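Local structure of separin (Saccharomyces cerevisiae, 5U1T) at residues Y462-L465 with S471-F474; L568-H573 with L780-R785; N587-K592 with S602-F607; M610-L615 with D646-E651. The protein cleaves the MCD1/SCC1 subunit of cohesin as a caspase-like cysteine protease at the onset of anaphase, after being held inactive by securin for most of the cell cycle. All coordinates share one frame; numbering follows the deposited sequence.

Contact 1 of 4, residues Y462-L465 with S471-F474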
loop_
_atom_site.group_PDB
_atom_site.type_symbol
_atom_site.label_atom_id
_atom_site.label_comp_id
_atom_site.label_asym_id
_atom_site.label_seq_id
_atom_site.Cartn_x
_atom_site.Cartn_y
_atom_site.Cartn_z
ATOM N N TYR A 462 11.497 29.318 -30.898
ATOM C CA TYR A 462 12.380 30.445 -30.586
ATOM C C TYR A 462 12.081 30.927 -29.178
ATOM O O TYR A 462 12.840 31.696 -28.601
ATOM C CB TYR A 462 12.269 31.603 -31.617
ATOM C CG TYR A 462 12.817 31.203 -32.964
ATOM C CD1 TYR A 462 14.192 31.135 -33.183
ATOM C CD2 TYR A 462 11.971 30.837 -33.995
ATOM C CE1 TYR A 462 14.704 30.735 -34.404
ATOM C CE2 TYR A 462 12.462 30.425 -35.194
ATOM C CZ TYR A 462 13.828 30.385 -35.410
ATOM O OH TYR A 462 14.318 29.976 -36.635
ATOM N N CYS A 463 10.990 30.442 -28.606
ATOM C CA CYS A 463 10.723 30.685 -27.191
ATOM C C CYS A 463 11.731 29.994 -26.251
ATOM O O CYS A 463 11.842 30.378 -25.092
ATOM C CB CYS A 463 9.300 30.256 -26.843
ATOM S SG CYS A 463 8.030 31.457 -27.312
ATOM N N MET A 464 12.471 29.004 -26.750
ATOM C CA MET A 464 13.520 28.371 -25.957
ATOM C C MET A 464 14.688 29.305 -25.643
ATOM O O MET A 464 15.485 29.003 -24.753
ATOM C CB MET A 464 14.057 27.131 -26.662
ATOM C CG MET A 464 12.982 26.121 -27.059
ATOM S SD MET A 464 12.011 25.442 -25.689
ATOM C CE MET A 464 13.345 25.048 -24.600
ATOM N N LEU A 465 14.782 30.430 -26.352
ATOM C CA LEU A 465 15.852 31.410 -26.157
ATOM C C LEU A 465 17.249 30.803 -26.104
ATOM O O LEU A 465 18.078 31.233 -25.310
ATOM C CB LEU A 465 15.611 32.218 -24.886
ATOM C CG LEU A 465 14.455 33.218 -24.893
ATOM C CD1 LEU A 465 14.360 33.913 -23.546
ATOM C CD2 LEU A 465 14.603 34.269 -26.014
ATOM N N SER A 471 16.125 20.649 -18.205
ATOM C CA SER A 471 15.252 21.205 -17.176
ATOM C C SER A 471 14.391 22.345 -17.700
ATOM O O SER A 471 13.196 22.375 -17.427
ATOM C CB SER A 471 16.057 21.676 -15.955
ATOM O OG SER A 471 17.278 22.314 -16.310
ATOM N N PHE A 472 14.950 23.235 -18.490
ATOM C CA PHE A 472 14.155 24.330 -18.995
ATOM C C PHE A 472 13.076 23.917 -19.973
ATOM O O PHE A 472 11.976 24.395 -19.909
ATOM C CB PHE A 472 15.013 25.410 -19.632
ATOM C CG PHE A 472 14.202 26.482 -20.267
ATOM C CD1 PHE A 472 13.654 27.472 -19.510
ATOM C CD2 PHE A 472 13.929 26.451 -21.600
ATOM C CE1 PHE A 472 12.867 28.435 -20.072
ATOM C CE2 PHE A 472 13.143 27.406 -22.170
ATOM C CZ PHE A 472 12.613 28.401 -21.406
ATOM N N VAL A 473 13.386 23.007 -20.871
ATOM C CA VAL A 473 12.432 22.594 -21.867
ATOM C C VAL A 473 11.315 21.756 -21.302
ATOM O O VAL A 473 10.244 21.733 -21.839
ATOM C CB VAL A 473 13.107 21.906 -23.052
ATOM C CG1 VAL A 473 13.935 20.746 -22.593
ATOM C CG2 VAL A 473 12.080 21.441 -24.040
ATOM N N PHE A 474 11.571 21.061 -20.217
ATOM C CA PHE A 474 10.546 20.283 -19.583
ATOM C C PHE A 474 9.628 21.207 -18.837
ATOM O O PHE A 474 8.436 21.101 -18.890
ATOM C CB PHE A 474 11.173 19.304 -18.626
ATOM C CG PHE A 474 10.949 17.905 -19.009
ATOM C CD1 PHE A 474 9.762 17.300 -18.736
ATOM C CD2 PHE A 474 11.899 17.225 -19.689
ATOM C CE1 PHE A 474 9.533 16.015 -19.110
ATOM C CE2 PHE A 474 11.685 15.939 -20.072
ATOM C CZ PHE A 474 10.497 15.330 -19.782
#

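Contact 2 of 4, residues L568-H573 with L780-R785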
loop_
_atom_site.group_PDB
_atom_site.type_symbol
_atom_site.label_atom_id
_atom_site.label_comp_id
_atom_site.label_asym_id
_atom_site.label_seq_id
_atom_site.Cartn_x
_atom_site.Cartn_y
_atom_site.Cartn_z
ATOM N N LEU A 568 10.051 0.857 -18.093
ATOM C CA LEU A 568 9.865 -0.387 -18.847
ATOM C C LEU A 568 9.634 -1.593 -17.910
ATOM O O LEU A 568 8.640 -2.322 -18.055
ATOM C CB LEU A 568 11.070 -0.648 -19.761
ATOM C CG LEU A 568 11.075 -1.997 -20.501
ATOM C CD1 LEU A 568 9.946 -2.102 -21.503
ATOM C CD2 LEU A 568 12.393 -2.252 -21.202
ATOM N N ASP A 569 10.557 -1.772 -16.958
ATOM C CA ASP A 569 10.429 -2.759 -15.880
ATOM C C ASP A 569 9.070 -2.720 -15.199
ATOM O O ASP A 569 8.376 -3.732 -15.153
ATOM C CB ASP A 569 11.509 -2.554 -14.824
ATOM C CG ASP A 569 12.763 -3.314 -15.138
ATOM O OD1 ASP A 569 12.733 -4.089 -16.113
ATOM O OD2 ASP A 569 13.775 -3.148 -14.418
ATOM N N MET A 570 8.703 -1.557 -14.669
ATOM C CA MET A 570 7.438 -1.421 -13.993
ATOM C C MET A 570 6.304 -1.815 -14.924
ATOM O O MET A 570 5.385 -2.536 -14.531
ATOM C CB MET A 570 7.259 -0.001 -13.474
ATOM C CG MET A 570 8.146 0.315 -12.296
ATOM S SD MET A 570 7.964 2.035 -11.837
ATOM C CE MET A 570 7.461 1.967 -10.143
ATOM N N SER A 571 6.385 -1.407 -16.173
ATOM C CA SER A 571 5.334 -1.739 -17.107
ATOM C C SER A 571 5.188 -3.223 -17.312
ATOM O O SER A 571 4.113 -3.717 -17.564
ATOM C CB SER A 571 5.564 -1.053 -18.430
ATOM O OG SER A 571 6.424 -1.796 -19.232
ATOM N N LYS A 572 6.288 -3.935 -17.236
ATOM C CA LYS A 572 6.230 -5.385 -17.404
ATOM C C LYS A 572 6.128 -6.136 -16.066
ATOM O O LYS A 572 6.145 -7.369 -16.040
ATOM C CB LYS A 572 7.461 -5.888 -18.158
ATOM C CG LYS A 572 7.514 -5.584 -19.636
ATOM C CD LYS A 572 8.853 -6.106 -20.233
ATOM C CE LYS A 572 8.899 -6.010 -21.784
ATOM N NZ LYS A 572 10.265 -6.169 -22.433
ATOM N N HIS A 573 6.034 -5.387 -14.970
ATOM C CA HIS A 573 6.038 -5.942 -13.603
ATOM C C HIS A 573 7.233 -6.847 -13.297
ATOM O O HIS A 573 7.070 -8.008 -12.917
ATOM C CB HIS A 573 4.747 -6.691 -13.342
ATOM C CG HIS A 573 3.538 -5.916 -13.743
ATOM N ND1 HIS A 573 2.690 -6.325 -14.747
ATOM C CD2 HIS A 573 3.067 -4.726 -13.313
ATOM C CE1 HIS A 573 1.728 -5.435 -14.892
ATOM N NE2 HIS A 573 1.927 -4.460 -14.027
ATOM N N LEU A 780 -5.860 4.948 -11.245
ATOM C CA LEU A 780 -4.826 4.788 -10.231
ATOM C C LEU A 780 -3.391 4.966 -10.667
ATOM O O LEU A 780 -2.952 4.304 -11.569
ATOM C CB LEU A 780 -4.981 3.407 -9.629
ATOM C CG LEU A 780 -4.576 3.215 -8.189
ATOM C CD1 LEU A 780 -4.782 4.487 -7.415
ATOM C CD2 LEU A 780 -5.393 2.101 -7.595
ATOM N N SER A 781 -2.650 5.831 -9.990
ATOM C CA SER A 781 -1.245 6.069 -10.338
ATOM C C SER A 781 -0.342 4.945 -9.839
ATOM O O SER A 781 -0.572 4.401 -8.776
ATOM C CB SER A 781 -0.759 7.407 -9.783
ATOM O OG SER A 781 -0.393 7.320 -8.414
ATOM N N GLN A 782 0.691 4.619 -10.607
ATOM C CA GLN A 782 1.622 3.567 -10.244
ATOM C C GLN A 782 2.019 3.595 -8.778
ATOM O O GLN A 782 1.909 2.577 -8.107
ATOM C CB GLN A 782 2.883 3.646 -11.097
ATOM C CG GLN A 782 4.014 2.730 -10.623
ATOM C CD GLN A 782 3.790 1.258 -10.959
ATOM O OE1 GLN A 782 2.657 0.786 -11.065
ATOM N NE2 GLN A 782 4.879 0.529 -11.132
ATOM N N GLY A 783 2.461 4.751 -8.279
ATOM C CA GLY A 783 2.873 4.885 -6.887
ATOM C C GLY A 783 1.782 4.521 -5.880
ATOM O O GLY A 783 2.021 3.832 -4.879
ATOM N N SER A 784 0.568 4.969 -6.150
ATOM C CA SER A 784 -0.552 4.636 -5.299
ATOM C C SER A 784 -1.013 3.186 -5.480
ATOM O O SER A 784 -1.524 2.586 -4.552
ATOM C CB SER A 784 -1.701 5.600 -5.563
ATOM O OG SER A 784 -1.527 6.752 -4.769
ATOM N N ARG A 785 -0.839 2.619 -6.668
ATOM C CA ARG A 785 -1.267 1.248 -6.888
ATOM C C ARG A 785 -0.381 0.307 -6.072
ATOM O O ARG A 785 -0.858 -0.666 -5.491
ATOM C CB ARG A 785 -1.230 0.888 -8.374
ATOM C CG ARG A 785 -1.743 -0.493 -8.663
ATOM C CD ARG A 785 -1.662 -0.812 -10.117
ATOM N NE ARG A 785 -0.301 -0.794 -10.619
ATOM C CZ ARG A 785 0.444 -1.879 -10.793
ATOM N NH1 ARG A 785 1.677 -1.770 -11.260
ATOM N NH2 ARG A 785 -0.036 -3.078 -10.501
#

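Contact 3 of 4, residues N587-K592 with S602-F607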
loop_
_atom_site.group_PDB
_atom_site.type_symbol
_atom_site.label_atom_id
_atom_site.label_comp_id
_atom_site.label_asym_id
_atom_site.label_seq_id
_atom_site.Cartn_x
_atom_site.Cartn_y
_atom_site.Cartn_z
ATOM N N ASN A 587 26.195 6.337 -9.408
ATOM C CA ASN A 587 27.613 6.542 -9.683
ATOM C C ASN A 587 27.962 7.338 -10.929
ATOM O O ASN A 587 29.052 7.919 -10.989
ATOM C CB ASN A 587 28.318 5.201 -9.756
ATOM C CG ASN A 587 28.451 4.550 -8.385
ATOM O OD1 ASN A 587 27.775 3.564 -8.101
ATOM N ND2 ASN A 587 29.317 5.115 -7.521
ATOM N N LYS A 588 27.064 7.371 -11.915
ATOM C CA LYS A 588 27.358 8.040 -13.176
ATOM C C LYS A 588 26.427 9.215 -13.448
ATOM O O LYS A 588 26.609 9.933 -14.416
ATOM C CB LYS A 588 27.282 7.053 -14.340
ATOM C CG LYS A 588 28.174 5.851 -14.182
ATOM C CD LYS A 588 29.558 6.262 -13.762
ATOM C CE LYS A 588 30.522 6.255 -14.941
ATOM N NZ LYS A 588 30.425 4.934 -15.638
ATOM N N TRP A 589 25.419 9.416 -12.610
ATOM C CA TRP A 589 24.625 10.631 -12.721
ATOM C C TRP A 589 24.693 11.450 -11.448
ATOM O O TRP A 589 25.314 12.507 -11.406
ATOM C CB TRP A 589 23.159 10.331 -13.054
ATOM C CG TRP A 589 22.510 11.544 -13.636
ATOM C CD1 TRP A 589 21.705 12.436 -12.994
ATOM C CD2 TRP A 589 22.682 12.042 -14.962
ATOM N NE1 TRP A 589 21.337 13.442 -13.849
ATOM C CE2 TRP A 589 21.929 13.225 -15.065
ATOM C CE3 TRP A 589 23.393 11.592 -16.082
ATOM C CZ2 TRP A 589 21.862 13.971 -16.252
ATOM C CZ3 TRP A 589 23.323 12.332 -17.260
ATOM C CH2 TRP A 589 22.566 13.509 -17.332
ATOM N N LEU A 590 24.062 10.927 -10.401
ATOM C CA LEU A 590 23.950 11.623 -9.130
ATOM C C LEU A 590 25.296 12.058 -8.592
ATOM O O LEU A 590 25.402 13.115 -7.978
ATOM C CB LEU A 590 23.258 10.730 -8.126
ATOM C CG LEU A 590 22.362 11.392 -7.089
ATOM C CD1 LEU A 590 21.307 12.218 -7.784
ATOM C CD2 LEU A 590 21.722 10.299 -6.222
ATOM N N GLN A 591 26.328 11.255 -8.840
ATOM C CA GLN A 591 27.669 11.539 -8.325
ATOM C C GLN A 591 28.347 12.699 -9.039
ATOM O O GLN A 591 29.163 13.412 -8.439
ATOM C CB GLN A 591 28.559 10.306 -8.439
ATOM C CG GLN A 591 29.501 10.156 -7.261
ATOM C CD GLN A 591 28.766 10.232 -5.925
ATOM O OE1 GLN A 591 27.806 9.496 -5.682
ATOM N NE2 GLN A 591 29.212 11.139 -5.058
ATOM N N LYS A 592 28.017 12.862 -10.324
ATOM C CA LYS A 592 28.515 13.949 -11.159
ATOM C C LYS A 592 27.571 15.142 -11.084
ATOM O O LYS A 592 27.426 15.905 -12.041
ATOM C CB LYS A 592 28.672 13.483 -12.612
ATOM C CG LYS A 592 29.213 12.063 -12.738
ATOM C CD LYS A 592 30.354 11.962 -13.753
ATOM C CE LYS A 592 31.206 10.716 -13.467
ATOM N NZ LYS A 592 31.599 10.632 -12.024
ATOM N N SER A 602 12.431 18.222 -13.900
ATOM C CA SER A 602 11.311 17.674 -13.207
ATOM C C SER A 602 11.222 16.273 -13.678
ATOM O O SER A 602 10.709 15.419 -13.009
ATOM C CB SER A 602 10.051 18.436 -13.532
ATOM O OG SER A 602 9.564 18.077 -14.792
ATOM N N PHE A 603 11.737 16.042 -14.858
ATOM C CA PHE A 603 11.802 14.699 -15.395
ATOM C C PHE A 603 12.668 13.822 -14.474
ATOM O O PHE A 603 12.363 12.656 -14.225
ATOM C CB PHE A 603 12.362 14.754 -16.806
ATOM C CG PHE A 603 12.436 13.443 -17.498
ATOM C CD1 PHE A 603 11.284 12.794 -17.915
ATOM C CD2 PHE A 603 13.665 12.881 -17.799
ATOM C CE1 PHE A 603 11.353 11.610 -18.607
ATOM C CE2 PHE A 603 13.738 11.680 -18.479
ATOM C CZ PHE A 603 12.572 11.050 -18.888
ATOM N N GLU A 604 13.748 14.392 -13.959
ATOM C CA GLU A 604 14.618 13.625 -13.094
ATOM C C GLU A 604 14.058 13.526 -11.661
ATOM O O GLU A 604 14.100 12.454 -11.064
ATOM C CB GLU A 604 16.019 14.214 -13.075
ATOM C CG GLU A 604 16.978 13.328 -12.344
ATOM C CD GLU A 604 18.312 13.970 -12.158
ATOM O OE1 GLU A 604 18.966 13.670 -11.149
ATOM O OE2 GLU A 604 18.706 14.792 -13.016
ATOM N N MET A 605 13.535 14.639 -11.142
ATOM C CA MET A 605 12.812 14.678 -9.868
ATOM C C MET A 605 11.746 13.597 -9.742
ATOM O O MET A 605 11.692 12.871 -8.753
ATOM C CB MET A 605 12.137 16.038 -9.668
ATOM C CG MET A 605 13.094 17.202 -9.553
ATOM S SD MET A 605 14.103 16.957 -8.087
ATOM C CE MET A 605 15.672 16.386 -8.786
ATOM N N ASP A 606 10.883 13.522 -10.743
ATOM C CA ASP A 606 9.816 12.542 -10.762
ATOM C C ASP A 606 10.379 11.154 -10.867
ATOM O O ASP A 606 9.792 10.217 -10.357
ATOM C CB ASP A 606 8.864 12.782 -11.926
ATOM C CG ASP A 606 8.132 14.093 -11.813
ATOM O OD1 ASP A 606 8.240 14.764 -10.748
ATOM O OD2 ASP A 606 7.445 14.453 -12.801
ATOM N N PHE A 607 11.513 11.035 -11.553
ATOM C CA PHE A 607 12.164 9.745 -11.741
ATOM C C PHE A 607 12.637 9.172 -10.404
ATOM O O PHE A 607 12.362 8.011 -10.073
ATOM C CB PHE A 607 13.347 9.868 -12.699
ATOM C CG PHE A 607 14.300 8.718 -12.620
ATOM C CD1 PHE A 607 13.923 7.455 -13.052
ATOM C CD2 PHE A 607 15.578 8.892 -12.102
ATOM C CE1 PHE A 607 14.800 6.385 -12.966
ATOM C CE2 PHE A 607 16.461 7.827 -12.020
ATOM C CZ PHE A 607 16.066 6.570 -12.455
#

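Contact 4 of 4, residues M610-L615 with D646-E651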
loop_
_atom_site.group_PDB
_atom_site.type_symbol
_atom_site.label_atom_id
_atom_site.label_comp_id
_atom_site.label_asym_id
_atom_site.label_seq_id
_atom_site.Cartn_x
_atom_site.Cartn_y
_atom_site.Cartn_z
ATOM N N MET A 610 9.915 8.023 -8.210
ATOM C CA MET A 610 9.416 6.744 -8.697
ATOM C C MET A 610 10.400 5.580 -8.422
ATOM O O MET A 610 10.005 4.411 -8.370
ATOM C CB MET A 610 9.100 6.855 -10.187
ATOM C CG MET A 610 8.156 5.820 -10.746
ATOM S SD MET A 610 6.871 5.167 -9.627
ATOM C CE MET A 610 6.000 6.627 -8.972
ATOM N N LEU A 611 11.677 5.916 -8.235
ATOM C CA LEU A 611 12.745 4.924 -8.100
ATOM C C LEU A 611 12.849 4.464 -6.658
ATOM O O LEU A 611 12.978 3.266 -6.387
ATOM C CB LEU A 611 14.089 5.506 -8.570
ATOM C CG LEU A 611 15.343 4.627 -8.473
ATOM C CD1 LEU A 611 15.220 3.408 -9.368
ATOM C CD2 LEU A 611 16.581 5.417 -8.826
ATOM N N LEU A 612 12.834 5.445 -5.754
ATOM C CA LEU A 612 12.762 5.218 -4.324
ATOM C C LEU A 612 11.545 4.356 -4.009
ATOM O O LEU A 612 11.649 3.356 -3.293
ATOM C CB LEU A 612 12.676 6.539 -3.568
ATOM C CG LEU A 612 13.904 7.436 -3.508
ATOM C CD1 LEU A 612 13.588 8.673 -2.724
ATOM C CD2 LEU A 612 15.066 6.715 -2.878
ATOM N N CYS A 613 10.400 4.742 -4.559
ATOM C CA CYS A 613 9.168 4.004 -4.358
ATOM C C CYS A 613 9.212 2.583 -4.924
ATOM O O CYS A 613 8.638 1.672 -4.329
ATOM C CB CYS A 613 7.999 4.774 -4.963
ATOM S SG CYS A 613 6.439 3.888 -5.091
ATOM N N TYR A 614 9.891 2.360 -6.040
ATOM C CA TYR A 614 9.936 1.003 -6.577
ATOM C C TYR A 614 11.004 0.174 -5.867
ATOM O O TYR A 614 10.886 -1.043 -5.790
ATOM C CB TYR A 614 10.193 1.007 -8.077
ATOM C CG TYR A 614 9.739 -0.222 -8.833
ATOM C CD1 TYR A 614 8.438 -0.693 -8.719
ATOM C CD2 TYR A 614 10.599 -0.884 -9.698
ATOM C CE1 TYR A 614 8.003 -1.795 -9.437
ATOM C CE2 TYR A 614 10.173 -1.988 -10.427
ATOM C CZ TYR A 614 8.872 -2.439 -10.283
ATOM O OH TYR A 614 8.429 -3.533 -10.986
ATOM N N LEU A 615 12.052 0.829 -5.375
ATOM C CA LEU A 615 13.042 0.142 -4.565
ATOM C C LEU A 615 12.388 -0.360 -3.267
ATOM O O LEU A 615 12.487 -1.529 -2.893
ATOM C CB LEU A 615 14.222 1.060 -4.233
ATOM C CG LEU A 615 15.266 1.338 -5.311
ATOM C CD1 LEU A 615 16.287 2.299 -4.750
ATOM C CD2 LEU A 615 15.936 0.075 -5.821
ATOM N N ASP A 646 14.356 11.419 2.894
ATOM C CA ASP A 646 14.246 11.261 4.342
ATOM C C ASP A 646 13.175 10.233 4.722
ATOM O O ASP A 646 13.456 9.319 5.492
ATOM C CB ASP A 646 13.964 12.608 5.022
ATOM C CG ASP A 646 15.246 13.397 5.309
ATOM O OD1 ASP A 646 16.333 12.789 5.218
ATOM O OD2 ASP A 646 15.189 14.613 5.627
ATOM N N ASN A 647 11.968 10.367 4.174
ATOM C CA ASN A 647 10.914 9.379 4.382
ATOM C C ASN A 647 11.342 7.972 3.973
ATOM O O ASN A 647 11.059 6.998 4.680
ATOM C CB ASN A 647 9.642 9.768 3.611
ATOM C CG ASN A 647 8.613 8.599 3.485
ATOM O OD1 ASN A 647 8.855 7.603 2.787
ATOM N ND2 ASN A 647 7.450 8.756 4.120
ATOM N N TYR A 648 11.997 7.847 2.825
ATOM C CA TYR A 648 12.275 6.515 2.292
ATOM C C TYR A 648 13.494 5.887 2.973
ATOM O O TYR A 648 13.629 4.661 3.002
ATOM C CB TYR A 648 12.457 6.561 0.770
ATOM C CG TYR A 648 11.154 6.455 0.009
ATOM C CD1 TYR A 648 10.405 5.283 0.046
ATOM C CD2 TYR A 648 10.663 7.523 -0.744
ATOM C CE1 TYR A 648 9.218 5.167 -0.636
ATOM C CE2 TYR A 648 9.462 7.417 -1.439
ATOM C CZ TYR A 648 8.747 6.236 -1.382
ATOM O OH TYR A 648 7.557 6.095 -2.063
ATOM N N LEU A 649 14.364 6.722 3.530
ATOM C CA LEU A 649 15.486 6.224 4.310
ATOM C C LEU A 649 14.960 5.584 5.611
ATOM O O LEU A 649 15.451 4.545 6.068
ATOM C CB LEU A 649 16.466 7.356 4.606
ATOM C CG LEU A 649 17.737 7.071 5.401
ATOM C CD1 LEU A 649 18.555 5.940 4.788
ATOM C CD2 LEU A 649 18.549 8.344 5.475
ATOM N N LEU A 650 13.945 6.229 6.180
ATOM C CA LEU A 650 13.300 5.784 7.404
ATOM C C LEU A 650 12.665 4.404 7.210
ATOM O O LEU A 650 12.897 3.492 8.002
ATOM C CB LEU A 650 12.250 6.814 7.855
ATOM C CG LEU A 650 11.539 6.545 9.183
ATOM C CD1 LEU A 650 12.538 6.003 10.199
ATOM C CD2 LEU A 650 10.829 7.792 9.721
ATOM N N GLU A 651 11.883 4.258 6.144
ATOM C CA GLU A 651 11.224 3.002 5.846
ATOM C C GLU A 651 12.242 1.904 5.548
ATOM O O GLU A 651 11.995 0.743 5.844
ATOM C CB GLU A 651 10.253 3.178 4.679
ATOM C CG GLU A 651 9.188 4.252 4.916
ATOM C CD GLU A 651 7.994 3.755 5.743
ATOM O OE1 GLU A 651 6.965 3.393 5.119
ATOM O OE2 GLU A 651 8.075 3.724 7.008
#

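Contact 1 of 4, residues Y462-L465 with S471-F474
The methyl end of Met464 meets the rim of the Phe472 ring in a Met-aromatic contact that ties the loop after helix 448-458 to the start of helix 470-485. CE lies close to the ring plane, with Met464 CE 3.4 Å from Phe472 CD2 and equally near CE2, so the edge of the ring receives it. Met464 SD stands 5.4 Å from the ring centroid, on a line 75° off the ring normal. The same CE also rests against Val473, 3.5 Å from its CB. A methionine suits this place because its flexible, unbranched chain can bend twice, at chi2 and chi3, and carry the methyl to both residues, although its CB does not itself point at the helix. Phe472 holds CG opposite the backbone N (chi1 175°), which swings the ring toward the loop, where a flat apolar edge suits the methyl. Further out, Met503 and Ile502 of helix 501-509 pack on Met464 and Val473 and help to enclose the contact, all of whose touching residues are buried. Thr469 OG1, just ahead of the helix, accepts from Phe472 N. Residues 462-464 form a short 3-10 turn, in which Tyr462 O takes Trp124 NE1 and, at 3.2 Å, Leu465 N.

Contact 2 of 4, residues L568-H573 with L780-R785
Met570 and Gln782 point at one another from the last turn of helix 557-572 and the first turn of helix 782-805, their chains crossing at a slant. The amide nitrogen comes against the methionine chain where the two side chains cross: Gln782 NE2 makes a weak bond to Met570 SD at 3.5 Å, and the aliphatic part follows, with Gln782 CG 3.6 Å from Met570 CE. A bend at chi2 (75°) turns the amide so that its two ends serve different neighbours. While NE2 faces the sulfur, Gln782 OE1 offers an in-plane lone pair to Arg785 NH1 one helical turn on, at 2.7 Å. Arg785 reaches on toward His573, meeting the imidazole at its edge with NH1 3.9 Å from His573 CD2; ring and guanidinium planes stand 66° apart. His573 can be there because it leaves the helix with positive phi in a Schellman motif, and Ser781 caps the other helix through a weak bond from Ser784 N to its OG. Arg785 NH2 bonds to the backbone of a second protein chain, and Glu828 is a long, weak ionic partner of NH1. A leucine in place of Gln782 would probably leave Arg785 NH1 without its carbonyl acceptor and the guanidinium freer to turn. The glutamine thus joins the helices by a weak N-H to sulfur bond and apolar packing of CG on the methyl, while its carbonyl oxygen steadies an arginine that bonds to the partner chain.

Contact 3 of 4, residues N587-K592 with S602-F607
Trp589 turns the pyrrole edge of its indole to the carboxylate of Glu604, with NE1 giving a hydrogen bond to Glu604 OE2 at 3.1 Å. The two flat groups are nearly upright to each other, their planes 79° apart, and NE1 comes at OE2 from above the carboxylate plane, 57° out of it. The N-H to oxygen line is moderately bent, at 145°. Beside this bond, Trp589 CD1 lies 3.5 Å from Glu604 OE1, so the indole edge addresses both oxygens but bonds to one. Both residues hold CG opposite the backbone N, and the glutamate is stretched beyond CG, a reach that suits two segments whose nearest CA atoms, those of Leu590 and Glu604, are 10.3 Å apart. Leu590 adds a loose apolar neighbour, its CD1 4.3 Å from Glu604 OE1. The other half of the carboxylate is satisfied beyond the two segments, where Tyr638 OH and Tyr585 OH both bond to OE1. A buried carboxylate ringed by an indole N-H and two phenols is likely to keep its charge, and tryptophan suits its side by giving one directed donor from a large apolar body that packs on Tyr556 and Tyr638. Helices 578-590 and 602-617 run in roughly opposite senses here, with only the short helix 593-596 intervening, consistent with a helical hairpin of the kind repeated in all-helical domains.

Contact 4 of 4, residues M610-L615 with D646-E651
Helices 602-617 and 642-655 run in the same general sense, and the two segments come closest at Leu612 and Tyr648, whose CA atoms are 6.8 Å apart. Tyr648 spans the distance between them, its ring face against the neighbouring helix. Leu612 CB sits over one face of its ring in a CH-pi contact, 4.0 Å from the centroid and 25° off the normal. The leucine keeps CG opposite its carbonyl carbon (chi1 -71°), which sends the branch along the rim, CD1 lying 3.7 Å from Tyr648 CD2. Cys613 continues the covering toward the phenol end, its CB 3.9 Å from Tyr648 CZ and its backbone N over the same face as Leu612 CB. Such packing of helices separated in the chain by helix 621-633 and the short helix 635-638 is a pattern found in alpha-alpha superhelical folds, and Leu627 of helix 621-633 also touches Leu612. A tyrosine suits the site because a broad ring can reach across and lie on a backbone as well as on side chains, while its hydroxyl end reaches Cys613. With an alanine in place of Tyr648, Leu612 and Cys613 would probably lose the ring that lies against them, and with it the apolar packing between 610-615 and 646-651. The opposite face of the ring is met by Asn647 OD1, 3.7 Å above its centre; the amide of Asn647 is held from its other end, where ND2 bonds to Leu685 O.

In the fold
The contacts follow one another through the helical region and join through a shared helix and through side-chain packing. Contact 1 meets contact 3 through the rings of Phe474 and Phe603, which meet with planes about 25° apart, though the contact centres are 19 Å apart. Contacts 3 and 4 then use successive parts of helix 602-617, centres 15 Å apart. Contact 4 passes to contact 2 by packing of Met610 and Tyr614 on Met570, with Met610 also touching Gln782; these centres too lie 15 Å apart. Contact 2 spans the longest sequence interval and encloses contacts 3 and 4. A second protein chain, probably securin, reaches contacts 2, 3 and 4 but not contact 1. All four lie away from Cys1497, the catalytic residue inferred by similarity.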